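Local structure of xyloglucan-specific endo-beta-1,4-glucanase BoGH9A (Bacteroides ovatus, 6DHT) at residues 165-170 with 498-503; 513-518 with 545-550. The protein cleaves the beta-1,4-linked glucan backbone of xyloglucans at internal positions, releasing xyloglucan oligosaccharides for the gut bacterium that makes it. All coordinates share one frame; numbering follows the deposited sequence.

Interaction 1 (165-170 with 498-503); sequences GWYDAG and HRLSAS. With MG (magnesium ion), chain X; EDO (1,2-ethanediol), chain F.
With CG opposite its carbonyl carbon (chi1 -76°) and the chain extended from there to NE, R499 runs past the carbonyl oxygen of G170, and the guanidinium swings back onto it. That oxygen is gripped twice: R499 N donates at 3.1 Å to G170 O, and R499 NH1 at 2.9 Å to G170 O from the opposite face of the carbonyl plane, standing well above that plane although G170 O lies in the guanidinium plane. An arginine suits the place because its several N-H groups serve separate carbonyls, NH1 that of G170 and NE that of E246; NH1 and NH2 also hold an ethanediol, probably from the crystallisation liquor. The backbones come close here, G170 CA lying 3.9 Å from H498 CA. H498, the N-cap residue of helix 499-503, turns its ring edge to A169 O, with CD2 at 3.7 Å; ND1 hydrogen-bonds S501 OG, and NE2 hydrogen-bonds Q118 OE1. On the apolar side L500 CD1 lies 4.0 Å from Y167 CD2, the side chains crossing at about a right angle; the Y167 hydroxyl bonds to H138. S501 O binds magnesium, completed by D504, I506 and three waters. The doubly held carbonyl should fix the loop that continues into D171, the predicted nucleophile.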
loop_
_atom_site.group_PDB
_atom_site.type_symbol
_atom_site.label_atom_id
_atom_site.label_comp_id
_atom_site.label_asym_id
_atom_site.label_seq_id
_atom_site.Cartn_x
_atom_site.Cartn_y
_atom_site.Cartn_z
ATOM N N GLY A 165 13.244 -11.374 -2.463
ATOM C CA GLY A 165 12.661 -10.045 -2.528
ATOM C C GLY A 165 11.764 -9.825 -3.730
ATOM O O GLY A 165 11.744 -10.617 -4.677
ATOM N N TRP A 166 11.013 -8.732 -3.678
ATOM C CA TRP A 166 10.077 -8.396 -4.739
ATOM C C TRP A 166 10.650 -7.401 -5.754
ATOM O O TRP A 166 11.385 -6.502 -5.381
ATOM C CB TRP A 166 8.810 -7.735 -4.180
ATOM C CG TRP A 166 8.116 -8.473 -3.073
ATOM C CD1 TRP A 166 7.619 -9.740 -3.114
ATOM C CD2 TRP A 166 7.810 -7.955 -1.773
ATOM N NE1 TRP A 166 7.027 -10.050 -1.906
ATOM C CE2 TRP A 166 7.132 -8.968 -1.068
ATOM C CE3 TRP A 166 8.039 -6.733 -1.146
ATOM C CZ2 TRP A 166 6.673 -8.783 0.226
ATOM C CZ3 TRP A 166 7.574 -6.551 0.142
ATOM C CH2 TRP A 166 6.897 -7.565 0.807
ATOM N N TYR A 167 10.228 -7.503 -7.004
ATOM C CA TYR A 167 10.336 -6.378 -7.907
ATOM C C TYR A 167 9.556 -5.211 -7.295
ATOM O O TYR A 167 8.445 -5.388 -6.787
ATOM C CB TYR A 167 9.744 -6.698 -9.261
ATOM C CG TYR A 167 10.403 -7.815 -10.025
ATOM C CD1 TYR A 167 11.768 -7.825 -10.249
ATOM C CD2 TYR A 167 9.637 -8.860 -10.547
ATOM C CE1 TYR A 167 12.351 -8.847 -10.968
ATOM C CE2 TYR A 167 10.223 -9.890 -11.249
ATOM C CZ TYR A 167 11.579 -9.864 -11.461
ATOM O OH TYR A 167 12.179 -10.891 -12.158
ATOM N N ASP A 168 10.103 -4.006 -7.356
ATOM C CA ASP A 168 9.473 -2.860 -6.719
ATOM C C ASP A 168 8.125 -2.480 -7.313
ATOM O O ASP A 168 7.213 -2.052 -6.587
ATOM C CB ASP A 168 10.377 -1.644 -6.825
ATOM C CG ASP A 168 10.007 -0.550 -5.855
ATOM O OD1 ASP A 168 9.901 -0.833 -4.638
ATOM O OD2 ASP A 168 9.863 0.600 -6.293
ATOM N N ALA A 169 7.988 -2.538 -8.640
ATOM C CA ALA A 169 6.922 -1.801 -9.273
ATOM C C ALA A 169 6.814 -2.208 -10.729
ATOM O O ALA A 169 6.875 -3.395 -11.047
ATOM C CB ALA A 169 7.223 -0.304 -9.137
ATOM N N GLY A 170 6.651 -1.230 -11.620
ATOM C CA GLY A 170 6.669 -1.521 -13.035
ATOM C C GLY A 170 8.050 -1.865 -13.553
ATOM O O GLY A 170 8.160 -2.332 -14.707
ATOM N N HIS A 498 3.459 -1.875 -16.338
ATOM C CA HIS A 498 3.944 -2.972 -15.495
ATOM C C HIS A 498 4.702 -3.901 -16.413
ATOM O O HIS A 498 4.097 -4.576 -17.246
ATOM C CB HIS A 498 2.727 -3.703 -14.904
ATOM C CG HIS A 498 3.056 -4.749 -13.887
ATOM N ND1 HIS A 498 2.236 -5.841 -13.658
ATOM C CD2 HIS A 498 4.057 -4.838 -12.984
ATOM C CE1 HIS A 498 2.741 -6.561 -12.671
ATOM N NE2 HIS A 498 3.847 -5.979 -12.247
ATOM N N ARG A 499 6.014 -3.946 -16.276
ATOM C CA ARG A 499 6.792 -4.754 -17.211
ATOM C C ARG A 499 6.391 -6.228 -17.166
ATOM O O ARG A 499 6.379 -6.889 -18.202
ATOM C CB ARG A 499 8.289 -4.595 -16.998
ATOM C CG ARG A 499 8.867 -3.272 -17.532
ATOM C CD ARG A 499 10.299 -3.082 -17.089
ATOM N NE ARG A 499 10.910 -1.864 -17.636
ATOM C CZ ARG A 499 10.654 -0.642 -17.203
ATOM N NH1 ARG A 499 9.762 -0.452 -16.228
ATOM N NH2 ARG A 499 11.278 0.399 -17.731
ATOM N N LEU A 500 6.005 -6.758 -16.000
ATOM C CA LEU A 500 5.564 -8.153 -15.990
ATOM C C LEU A 500 4.313 -8.399 -16.831
ATOM O O LEU A 500 4.277 -9.318 -17.648
ATOM C CB LEU A 500 5.297 -8.637 -14.566
ATOM C CG LEU A 500 6.504 -8.915 -13.675
ATOM C CD1 LEU A 500 6.025 -9.319 -12.264
ATOM C CD2 LEU A 500 7.420 -9.984 -14.201
ATOM N N SER A 501 3.267 -7.611 -16.632
ATOM C CA SER A 501 2.033 -7.793 -17.397
ATOM C C SER A 501 2.234 -7.478 -18.884
ATOM O O SER A 501 1.545 -8.037 -19.752
ATOM C CB SER A 501 0.894 -6.928 -16.860
ATOM O OG SER A 501 0.514 -7.350 -15.549
ATOM N N ALA A 502 3.141 -6.548 -19.175
ATOM C CA ALA A 502 3.282 -6.052 -20.546
ATOM C C ALA A 502 4.115 -7.005 -21.380
ATOM O O ALA A 502 3.967 -7.030 -22.611
ATOM C CB ALA A 502 3.890 -4.643 -20.555
ATOM N N SER A 503 4.995 -7.774 -20.756
ATOM C CA SER A 503 5.916 -8.630 -21.501
ATOM C C SER A 503 5.539 -10.091 -21.501
ATOM O O SER A 503 6.202 -10.900 -22.151
ATOM C CB SER A 503 7.336 -8.483 -20.982
ATOM O OG SER A 503 7.436 -8.959 -19.651
HETATM MG MG MG X . 0.077 -9.321 -20.469
HETATM C C1 EDO F . 10.345 3.833 -15.995
HETATM O O1 EDO F . 10.599 3.078 -17.197
HETATM C C2 EDO F . 10.420 2.962 -14.738
HETATM O O2 EDO F . 9.368 1.995 -14.787
HETATM O O HOH W 1 7.366 -5.288 -13.307
HETATM O O HOH W 2 -0.511 -9.822 -18.466
HETATM O O HOH W 3 0.841 -9.141 -22.377
HETATM O O HOH W 4 -1.203 -7.796 -20.480
#

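Interaction 2 (513-518 with 545-550); sequences FLVGGP and ASNEVA. With IMD (imidazole), chain B.
G517 N donates to S546 O at 2.9 Å, and one residue earlier G516 N makes a weaker bond to E548 O (3.0 Å, bent to 132°). E548 O also receives the CA-H of V515, with CA 3.2 Å away, so one carbonyl meets two neighbouring residues of the 513-518 loop. Glycine suits position 517, whose backbone angles (phi 102°) would press a CB against the preceding carbonyl oxygen. Beside these polar links, V549 sets CG1 opposite its carbonyl carbon (chi1 -60°), which places that methyl 3.6 Å from F513 CB and 4.0 Å from V515 CG1; the compact beta-branched valines let the two segments pack closely here. A water accepts from A550 N and lies within hydrogen-bonding distance of L514 O, and another bridges G517 O and A545 O. In the (alpha/alpha)6 barrel domain of family 9, 545-550 runs from the short helix 544-547 through E548, the predicted proton donor, to A550, the N-cap residue before helix 551-567. E548 sets its CB off away from the 513-518 loop, and its chain then bends at chi2; OE2 accepts at 2.7 Å from N1 of an imidazole, probably from the crystallisation liquor, while OE1 bonds to H497. Next to it, N547 OD1 rests 3.4 Å from V515 CG1 and bonds to Y537, whereas its ND2 donates to D539, another predicted active-site residue.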
loop_
_atom_site.group_PDB
_atom_site.type_symbol
_atom_site.label_atom_id
_atom_site.label_comp_id
_atom_site.label_asym_id
_atom_site.label_seq_id
_atom_site.Cartn_x
_atom_site.Cartn_y
_atom_site.Cartn_z
ATOM N N PHE A 513 -3.437 -5.282 -8.590
ATOM C CA PHE A 513 -2.624 -4.078 -8.482
ATOM C C PHE A 513 -3.424 -2.799 -8.554
ATOM O O PHE A 513 -4.187 -2.605 -9.481
ATOM C CB PHE A 513 -1.580 -4.047 -9.601
ATOM C CG PHE A 513 -0.509 -5.095 -9.461
ATOM C CD1 PHE A 513 -0.695 -6.370 -9.940
ATOM C CD2 PHE A 513 0.694 -4.796 -8.852
ATOM C CE1 PHE A 513 0.327 -7.350 -9.776
ATOM C CE2 PHE A 513 1.716 -5.752 -8.700
ATOM C CZ PHE A 513 1.529 -7.021 -9.183
ATOM N N LEU A 514 -3.211 -1.908 -7.585
ATOM C CA LEU A 514 -3.758 -0.565 -7.588
ATOM C C LEU A 514 -2.897 0.319 -8.480
ATOM O O LEU A 514 -1.696 0.494 -8.218
ATOM C CB LEU A 514 -3.743 0.011 -6.171
ATOM C CG LEU A 514 -4.284 1.442 -6.039
ATOM C CD1 LEU A 514 -5.688 1.599 -6.563
ATOM C CD2 LEU A 514 -4.239 1.826 -4.568
ATOM N N VAL A 515 -3.483 0.877 -9.520
ATOM C CA VAL A 515 -2.697 1.782 -10.351
ATOM C C VAL A 515 -2.615 3.167 -9.703
ATOM O O VAL A 515 -3.427 3.521 -8.857
ATOM C CB VAL A 515 -3.247 1.873 -11.819
ATOM C CG1 VAL A 515 -3.236 0.501 -12.457
ATOM C CG2 VAL A 515 -4.643 2.465 -11.853
ATOM N N GLY A 516 -1.631 3.968 -10.095
ATOM C CA GLY A 516 -1.374 5.234 -9.425
ATOM C C GLY A 516 -2.541 6.209 -9.443
ATOM O O GLY A 516 -2.824 6.883 -8.456
ATOM N N GLY A 517 -3.201 6.325 -10.593
ATOM C CA GLY A 517 -4.415 7.107 -10.740
ATOM C C GLY A 517 -4.202 8.450 -11.385
ATOM O O GLY A 517 -3.085 8.789 -11.786
ATOM N N PRO A 518 -5.287 9.222 -11.454
ATOM C CA PRO A 518 -5.268 10.512 -12.162
ATOM C C PRO A 518 -4.165 11.416 -11.669
ATOM O O PRO A 518 -4.008 11.592 -10.476
ATOM C CB PRO A 518 -6.630 11.126 -11.817
ATOM C CG PRO A 518 -7.499 10.001 -11.447
ATOM C CD PRO A 518 -6.604 8.920 -10.879
ATOM N N ALA A 545 2.891 7.997 -15.652
ATOM C CA ALA A 545 2.316 9.117 -14.906
ATOM C C ALA A 545 1.029 8.739 -14.179
ATOM O O ALA A 545 0.749 9.251 -13.083
ATOM C CB ALA A 545 2.042 10.301 -15.864
ATOM N N SER A 546 0.240 7.869 -14.789
ATOM C CA SER A 546 -1.108 7.579 -14.258
ATOM C C SER A 546 -1.453 6.106 -14.074
ATOM O O SER A 546 -2.459 5.799 -13.390
ATOM C CB SER A 546 -2.206 8.236 -15.130
ATOM O OG SER A 546 -2.497 7.494 -16.324
ATOM N N ASN A 547 -0.673 5.210 -14.665
ATOM C CA ASN A 547 -1.054 3.790 -14.722
ATOM C C ASN A 547 0.051 2.843 -14.227
ATOM O O ASN A 547 0.051 1.671 -14.561
ATOM C CB ASN A 547 -1.486 3.417 -16.163
ATOM C CG ASN A 547 -2.610 2.421 -16.197
ATOM O OD1 ASN A 547 -3.455 2.372 -15.285
ATOM N ND2 ASN A 547 -2.710 1.673 -17.300
ATOM N N GLU A 548 0.992 3.373 -13.452
ATOM C CA GLU A 548 2.061 2.599 -12.828
ATOM C C GLU A 548 1.503 1.756 -11.660
ATOM O O GLU A 548 0.437 2.056 -11.128
ATOM C CB GLU A 548 3.151 3.572 -12.334
ATOM C CG GLU A 548 4.200 3.083 -11.354
ATOM C CD GLU A 548 5.243 2.150 -11.903
ATOM O OE1 GLU A 548 4.986 1.423 -12.890
ATOM O OE2 GLU A 548 6.302 2.065 -11.242
ATOM N N VAL A 549 2.199 0.670 -11.354
ATOM C CA VAL A 549 1.860 -0.145 -10.176
ATOM C C VAL A 549 3.103 -0.216 -9.307
ATOM O O VAL A 549 4.218 -0.015 -9.765
ATOM C CB VAL A 549 1.390 -1.568 -10.589
ATOM C CG1 VAL A 549 0.147 -1.481 -11.470
ATOM C CG2 VAL A 549 2.524 -2.351 -11.289
ATOM N N ALA A 550 2.937 -0.468 -8.014
ATOM C CA ALA A 550 4.067 -0.458 -7.090
ATOM C C ALA A 550 3.758 -1.145 -5.774
ATOM O O ALA A 550 2.617 -1.083 -5.296
ATOM C CB ALA A 550 4.489 0.959 -6.805
HETATM N N1 IMD B . 6.566 3.204 -8.830
HETATM C C2 IMD B . 7.640 3.034 -8.025
HETATM N N3 IMD B . 7.349 3.597 -6.828
HETATM C C4 IMD B . 6.110 4.133 -6.890
HETATM C C5 IMD B . 5.614 3.884 -8.160
HETATM O O HOH W 5 0.254 -0.981 -7.354
HETATM O O HOH W 6 -0.538 8.279 -10.820
#

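Both contacts are buried, with A545 in interaction 2 the one exposed touching residue, and they adjoin each other across the predicted catalytic centre. A169 CB lies 3.1 Å from V549 O, and G170 N makes a weak hydrogen bond to E548 OE2, so the loop at 165-170 meets the segment of the predicted proton donor directly. The rings of F513 and H498 also meet, at about 50° between planes. The two contacts differ in chemistry: interaction 1 relies on an arginine side chain clasping one carbonyl, near a magnesium site, whereas interaction 2 pairs two backbones through glycine N-H groups, waters and a small apolar cluster. The former joins parts of the family 9 domain far apart in sequence; the latter closes a connection of 26 residues, ten of them not modelled.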